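NAD-dependent epimerase/dehydratase (Bacteroides thetaiotaomicron, PDB 3DHN) is a putative epimerase or dehydratase of the NAD(P)-binding Rossmann superfamily and probably uses NAD or NADP as oxidoreductase cofactor. Local coordinates at residues F117-P120 and G121-L124; E132-L135 and P136-A140; A200-D203 and E204-H207. One frame throughout, in Å; residues are numbered along the deposited sequence.

The three contacts are local and come in series along the chain. Contact 1 is the small hairpin of strands 117-119 and 122-123, at the surface about 21 Å from the chain's centre. Contact 2 is the start of helix 135-149, the next helix. The centres of contacts 1 and 2 lie about 17 Å apart, and their nearest atoms are about 6 Å apart. Contact 3 closes helix 194-206 and is mostly buried. Its centre is about 28 Å from that of contact 2, on the opposite side of the chain's centre. Contact 3 belongs to the core of the Rossmann-like domain, with contacts 1 and 2 on the surface segment between strands 106-110 and 156-161.

Contact 1. Residues F117-P120 and G121-L124; sequences FIAP and GLRL
A tight beta hairpin joins strands 117-119 and 122-123, and F117 meets R123 across it. The turn is type II and runs from A119 to L122. G121 takes its third position with a positive phi of 65°, which favours glycine. The L122 N to A119 O bond closes the turn at 3.0 Å. The second backbone bond runs from I118 N to L122 O, also 3.0 Å. The same L122 O receives a CA-H...O contact from F117 CA at 3.4 Å. F117 and R123 form a non-hydrogen-bonded pair, A119 and L122 a hydrogen-bonded one. The register slips by one between them, so I118 and A119 both face L122.

R123 NH1 lies over one face of the F117 ring. F117 CZ in turn sits over a face of the guanidinium, 3.5 Å from R123 CZ and toward the rim. The two planes are 31° apart, so the groups overlap at a tilt. R123 CG touches the ring farther back, at CE1. The arginine chain is extended from CG to NE, which carries the guanidinium out along the ring. R123 NH1 also bonds to S115 O, and this helps to fix the group's rotation.

I118 and L122 make an apolar contact through I118 CD1 and L122 CD2, 3.8 Å apart. I118 chi1 of 61° places CG1 between the backbone N and the carbonyl carbon. CG2 is then left to meet L124 CB at 3.9 Å, where the two side chains cross at about a right angle. Backbone bonds from F117 to D180 and M182 tie the hairpin to a neighbouring loop. The whole is a short antiparallel beta hairpin with a type II turn, P120 and G121 at its corners, and a classic beta bulge.

Contact 2. Residues E132-L135 and P136-A140; sequences ENIL and PGVKA
L135 packs against K139 one helical turn later, at the start of helix 135-149. The tight part is the backbone and the proline. The proline ring follows L135 directly, so P136 CD is pressed on L135 CB at 3.4 Å. P136 has no N-H to donate, which a first-turn position of a helix tolerates. K139 N bonds to L135 O at 2.9 Å and V138 N to I134 O at 3.2 Å.

The side chains pack more loosely. I134 CG1 and V138 CG2 are 4.1 Å apart and cross at a slant. L135 and K139 also cross at a slant. The lysine bends at chi2 (-135°) and chi4 (96°), and this brings NZ back to 3.7 Å from L135 CD2. CG of K139 lies 4.0 Å from L135 CD1. V138 also touches M125 and V130, while L135 touches V130. I134 and P136 are exposed, and so are E132 and N133, which point away from the helix.

The helix start is thus held mainly by backbone bonds, and P136 costs no N-H bond there. The lysine methylenes shield a partly exposed leucine, while the amine can probably still reach water.

Contact 3. Residues A200-D203 and E204-H207; sequences AMID and ELEH
I202 and L205 run alongside each other on one flank of helix 194-206. I202 CD1 is 4.1 Å from L205 CD2. L205 CB also rests 3.4 Å from I202 O. Four consecutive backbone bonds hold this last stretch of helix. E204 N reaches A200 O at 3.0 Å, and L205 N reaches M201 O at 3.1 Å. E206 N to I202 O and H207 N to D203 O are shorter, each 2.8 Å. H207 is the first residue to leave helical geometry. E206 CG lies over the centre of one face of the H207 ring, 4.0 Å above its plane.

The next shell is the central sheet and helix 14-25, since helix 194-206 flanks strands 70-73 and 106-110 of the Rossmann-like domain. M201, a selenomethionine, and L205 both touch I72 and L108 there. I202 packs on I72 as well, and on E23 and A24. E204 is buried. The bend at chi2 (54°) turns its carboxylate to R106. OE2 of E204 forms a salt bridge with R106 and accepts hydrogen bonds from K209 N and H210 N. D203 OD1 is bound by R27 in a salt bridge, and E206 OE2 makes a long, weak ion pair with the same arginine.

The buried E204 carboxylate, gripped by R106 and two backbone N-H groups, is probably kept ionised, so it ties the helix end to the sheet and to the chain that follows.

Contact 1. Residues F117-P120 and G121-L124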
loop_
_atom_site.group_PDB
_atom_site.type_symbol
_atom_site.label_atom_id
_atom_site.label_comp_id
_atom_site.label_asym_id
_atom_site.label_seq_id
_atom_site.Cartn_x
_atom_site.Cartn_y
_atom_site.Cartn_z
ATOM N N PHE A 117 -6.693 -9.751 12.081
ATOM C CA PHE A 117 -7.310 -10.743 12.957
ATOM C C PHE A 117 -8.682 -11.111 12.395
ATOM O O PHE A 117 -9.413 -10.247 11.913
ATOM C CB PHE A 117 -7.498 -10.185 14.380
ATOM C CG PHE A 117 -6.235 -10.111 15.189
ATOM C CD1 PHE A 117 -5.554 -11.272 15.553
ATOM C CD2 PHE A 117 -5.715 -8.880 15.575
ATOM C CE1 PHE A 117 -4.375 -11.204 16.288
ATOM C CE2 PHE A 117 -4.534 -8.801 16.308
ATOM C CZ PHE A 117 -3.861 -9.966 16.665
ATOM N N ILE A 118 -9.022 -12.395 12.444
ATOM C CA ILE A 118 -10.330 -12.860 11.978
ATOM C C ILE A 118 -11.071 -13.382 13.207
ATOM O O ILE A 118 -12.271 -13.640 13.176
ATOM C CB ILE A 118 -10.212 -13.994 10.945
ATOM C CG1 ILE A 118 -9.512 -15.204 11.568
ATOM C CG2 ILE A 118 -9.452 -13.495 9.727
ATOM C CD1 ILE A 118 -9.542 -16.435 10.701
ATOM N N ALA A 119 -10.325 -13.544 14.292
ATOM C CA ALA A 119 -10.872 -13.999 15.562
ATOM C C ALA A 119 -9.856 -13.584 16.599
ATOM O O ALA A 119 -8.723 -13.236 16.257
ATOM C CB ALA A 119 -11.055 -15.528 15.574
ATOM N N PRO A 120 -10.242 -13.592 17.881
ATOM C CA PRO A 120 -9.263 -13.194 18.896
ATOM C C PRO A 120 -8.003 -14.058 18.834
ATOM O O PRO A 120 -8.080 -15.285 18.815
ATOM C CB PRO A 120 -10.040 -13.357 20.200
ATOM C CG PRO A 120 -11.437 -12.960 19.784
ATOM C CD PRO A 120 -11.599 -13.679 18.456
ATOM N N GLY A 121 -6.849 -13.399 18.776
ATOM C CA GLY A 121 -5.576 -14.095 18.717
ATOM C C GLY A 121 -5.305 -14.937 17.479
ATOM O O GLY A 121 -4.325 -15.690 17.450
ATOM N N LEU A 122 -6.152 -14.827 16.457
ATOM C CA LEU A 122 -5.954 -15.604 15.229
ATOM C C LEU A 122 -5.870 -14.713 13.989
ATOM O O LEU A 122 -6.836 -14.042 13.638
ATOM C CB LEU A 122 -7.096 -16.617 15.041
ATOM C CG LEU A 122 -7.014 -17.506 13.791
ATOM C CD1 LEU A 122 -5.754 -18.371 13.858
ATOM C CD2 LEU A 122 -8.256 -18.384 13.690
ATOM N N ARG A 123 -4.719 -14.707 13.326
ATOM C CA ARG A 123 -4.568 -13.896 12.119
ATOM C C ARG A 123 -4.927 -14.734 10.891
ATOM O O ARG A 123 -4.810 -15.961 10.915
ATOM C CB ARG A 123 -3.139 -13.349 12.013
ATOM C CG ARG A 123 -2.726 -12.470 13.197
ATOM C CD ARG A 123 -1.301 -11.951 13.045
ATOM N NE ARG A 123 -0.784 -11.361 14.279
ATOM C CZ ARG A 123 -0.953 -10.094 14.648
ATOM N NH1 ARG A 123 -1.632 -9.254 13.877
ATOM N NH2 ARG A 123 -0.446 -9.665 15.803
ATOM N N LEU A 124 -5.377 -14.068 9.827
ATOM C CA LEU A 124 -5.792 -14.750 8.604
ATOM C C LEU A 124 -4.746 -15.695 8.017
ATOM O O LEU A 124 -5.088 -16.751 7.500
ATOM C CB LEU A 124 -6.219 -13.725 7.547
ATOM C CG LEU A 124 -6.610 -14.283 6.173
ATOM C CD1 LEU A 124 -7.895 -15.094 6.272
ATOM C CD2 LEU A 124 -6.781 -13.133 5.188
#

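Contact 2. Residues E132-L135 and P136-A140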
loop_
_atom_site.group_PDB
_atom_site.type_symbol
_atom_site.label_atom_id
_atom_site.label_comp_id
_atom_site.label_asym_id
_atom_site.label_seq_id
_atom_site.Cartn_x
_atom_site.Cartn_y
_atom_site.Cartn_z
ATOM N N GLU A 132 -3.998 -21.928 -1.093
ATOM C CA GLU A 132 -2.655 -22.504 -1.083
ATOM C C GLU A 132 -1.683 -21.822 -2.036
ATOM O O GLU A 132 -0.526 -21.585 -1.696
ATOM C CB GLU A 132 -2.675 -23.984 -1.467
ATOM C CG GLU A 132 -3.537 -24.907 -0.626
ATOM C CD GLU A 132 -3.144 -26.369 -0.829
ATOM O OE1 GLU A 132 -2.110 -26.787 -0.265
ATOM O OE2 GLU A 132 -3.849 -27.092 -1.565
ATOM N N ASN A 133 -2.154 -21.517 -3.237
ATOM C CA ASN A 133 -1.287 -20.933 -4.246
ATOM C C ASN A 133 -0.665 -19.561 -3.958
ATOM O O ASN A 133 0.341 -19.213 -4.566
ATOM C CB ASN A 133 -2.009 -20.973 -5.607
ATOM C CG ASN A 133 -2.188 -19.612 -6.238
ATOM O OD1 ASN A 133 -3.125 -18.878 -5.913
ATOM N ND2 ASN A 133 -1.293 -19.266 -7.160
ATOM N N ILE A 134 -1.210 -18.801 -3.012
ATOM C CA ILE A 134 -0.634 -17.486 -2.704
ATOM C C ILE A 134 -0.155 -17.315 -1.259
ATOM O O ILE A 134 0.298 -16.232 -0.876
ATOM C CB ILE A 134 -1.631 -16.341 -3.017
ATOM C CG1 ILE A 134 -2.800 -16.361 -2.022
ATOM C CG2 ILE A 134 -2.136 -16.480 -4.444
ATOM C CD1 ILE A 134 -3.790 -15.214 -2.223
ATOM N N LEU A 135 -0.246 -18.379 -0.462
ATOM C CA LEU A 135 0.164 -18.318 0.942
ATOM C C LEU A 135 1.589 -17.804 1.164
ATOM O O LEU A 135 1.820 -16.977 2.045
ATOM C CB LEU A 135 0.007 -19.694 1.599
ATOM C CG LEU A 135 0.246 -19.772 3.115
ATOM C CD1 LEU A 135 -0.699 -18.809 3.844
ATOM C CD2 LEU A 135 0.028 -21.209 3.594
ATOM N N PRO A 136 2.562 -18.286 0.373
ATOM C CA PRO A 136 3.953 -17.838 0.532
ATOM C C PRO A 136 4.121 -16.314 0.529
ATOM O O PRO A 136 4.796 -15.748 1.398
ATOM C CB PRO A 136 4.664 -18.498 -0.648
ATOM C CG PRO A 136 3.885 -19.766 -0.839
ATOM C CD PRO A 136 2.455 -19.306 -0.688
ATOM N N GLY A 137 3.511 -15.656 -0.448
ATOM C CA GLY A 137 3.612 -14.209 -0.528
ATOM C C GLY A 137 2.852 -13.508 0.584
ATOM O O GLY A 137 3.279 -12.472 1.091
ATOM N N VAL A 138 1.711 -14.070 0.961
ATOM C CA VAL A 138 0.903 -13.485 2.023
ATOM C C VAL A 138 1.680 -13.497 3.338
ATOM O O VAL A 138 1.669 -12.519 4.080
ATOM C CB VAL A 138 -0.429 -14.263 2.205
ATOM C CG1 VAL A 138 -1.155 -13.781 3.463
ATOM C CG2 VAL A 138 -1.320 -14.054 0.987
ATOM N N LYS A 139 2.360 -14.604 3.612
ATOM C CA LYS A 139 3.139 -14.747 4.835
ATOM C C LYS A 139 4.299 -13.762 4.927
ATOM O O LYS A 139 4.581 -13.210 5.999
ATOM C CB LYS A 139 3.695 -16.167 4.953
ATOM C CG LYS A 139 2.666 -17.243 5.297
ATOM C CD LYS A 139 3.219 -18.164 6.390
ATOM C CE LYS A 139 2.400 -19.438 6.559
ATOM N NZ LYS A 139 2.985 -20.584 5.796
ATOM N N ALA A 140 4.972 -13.553 3.796
ATOM C CA ALA A 140 6.121 -12.661 3.731
ATOM C C ALA A 140 5.727 -11.211 3.985
ATOM O O ALA A 140 6.440 -10.473 4.672
ATOM C CB ALA A 140 6.802 -12.789 2.366
#

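Contact 3. Residues A200-D203 and E204-H207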
loop_
_atom_site.group_PDB
_atom_site.type_symbol
_atom_site.label_atom_id
_atom_site.label_comp_id
_atom_site.label_asym_id
_atom_site.label_seq_id
_atom_site.Cartn_x
_atom_site.Cartn_y
_atom_site.Cartn_z
ATOM N N ALA A 200 -9.183 5.929 -0.295
ATOM C CA ALA A 200 -8.895 5.983 1.134
ATOM C C ALA A 200 -7.415 6.282 1.396
ATOM O O ALA A 200 -7.077 7.072 2.285
ATOM C CB ALA A 200 -9.295 4.677 1.793
HETATM N N MSE A 201 -6.537 5.657 0.616
HETATM C CA MSE A 201 -5.098 5.868 0.758
HETATM C C MSE A 201 -4.724 7.333 0.520
HETATM O O MSE A 201 -3.916 7.895 1.256
HETATM C CB MSE A 201 -4.326 4.975 -0.220
HETATM C CG MSE A 201 -2.817 5.137 -0.155
HETATM SE SE MSE A 201 -2.017 4.513 1.510
HETATM C CE MSE A 201 -1.151 2.903 0.841
ATOM N N ILE A 202 -5.287 7.952 -0.513
ATOM C CA ILE A 202 -4.972 9.356 -0.770
ATOM C C ILE A 202 -5.601 10.262 0.296
ATOM O O ILE A 202 -5.085 11.338 0.579
ATOM C CB ILE A 202 -5.397 9.792 -2.190
ATOM C CG1 ILE A 202 -4.684 8.914 -3.225
ATOM C CG2 ILE A 202 -4.973 11.255 -2.445
ATOM C CD1 ILE A 202 -3.169 8.811 -3.005
ATOM N N ASP A 203 -6.709 9.822 0.890
ATOM C CA ASP A 203 -7.346 10.582 1.974
ATOM C C ASP A 203 -6.376 10.637 3.169
ATOM O O ASP A 203 -6.244 11.676 3.827
ATOM C CB ASP A 203 -8.637 9.902 2.436
ATOM C CG ASP A 203 -9.833 10.257 1.579
ATOM O OD1 ASP A 203 -9.668 11.013 0.593
ATOM O OD2 ASP A 203 -10.939 9.779 1.899
ATOM N N GLU A 204 -5.714 9.508 3.449
ATOM C CA GLU A 204 -4.758 9.417 4.558
ATOM C C GLU A 204 -3.530 10.275 4.260
ATOM O O GLU A 204 -2.928 10.863 5.156
ATOM C CB GLU A 204 -4.349 7.952 4.784
ATOM C CG GLU A 204 -3.335 7.717 5.907
ATOM C CD GLU A 204 -3.760 8.302 7.252
ATOM O OE1 GLU A 204 -4.971 8.331 7.546
ATOM O OE2 GLU A 204 -2.874 8.720 8.027
ATOM N N LEU A 205 -3.172 10.347 2.987
ATOM C CA LEU A 205 -2.041 11.148 2.544
ATOM C C LEU A 205 -2.358 12.641 2.683
ATOM O O LEU A 205 -1.557 13.415 3.211
ATOM C CB LEU A 205 -1.736 10.837 1.083
ATOM C CG LEU A 205 -0.739 11.765 0.379
ATOM C CD1 LEU A 205 0.680 11.416 0.800
ATOM C CD2 LEU A 205 -0.902 11.627 -1.123
ATOM N N GLU A 206 -3.535 13.036 2.212
ATOM C CA GLU A 206 -3.957 14.431 2.253
ATOM C C GLU A 206 -4.323 14.940 3.656
ATOM O O GLU A 206 -3.971 16.060 4.019
ATOM C CB GLU A 206 -5.130 14.633 1.291
ATOM C CG GLU A 206 -5.577 16.075 1.113
ATOM C CD GLU A 206 -6.691 16.209 0.083
ATOM O OE1 GLU A 206 -6.402 16.162 -1.134
ATOM O OE2 GLU A 206 -7.861 16.350 0.493
ATOM N N HIS A 207 -5.038 14.127 4.429
ATOM C CA HIS A 207 -5.433 14.496 5.791
ATOM C C HIS A 207 -5.075 13.370 6.758
ATOM O O HIS A 207 -5.908 12.533 7.096
ATOM C CB HIS A 207 -6.937 14.761 5.866
ATOM C CG HIS A 207 -7.382 15.945 5.069
ATOM N ND1 HIS A 207 -6.801 17.190 5.199
ATOM C CD2 HIS A 207 -8.357 16.080 4.140
ATOM C CE1 HIS A 207 -7.400 18.040 4.384
ATOM N NE2 HIS A 207 -8.348 17.392 3.730
#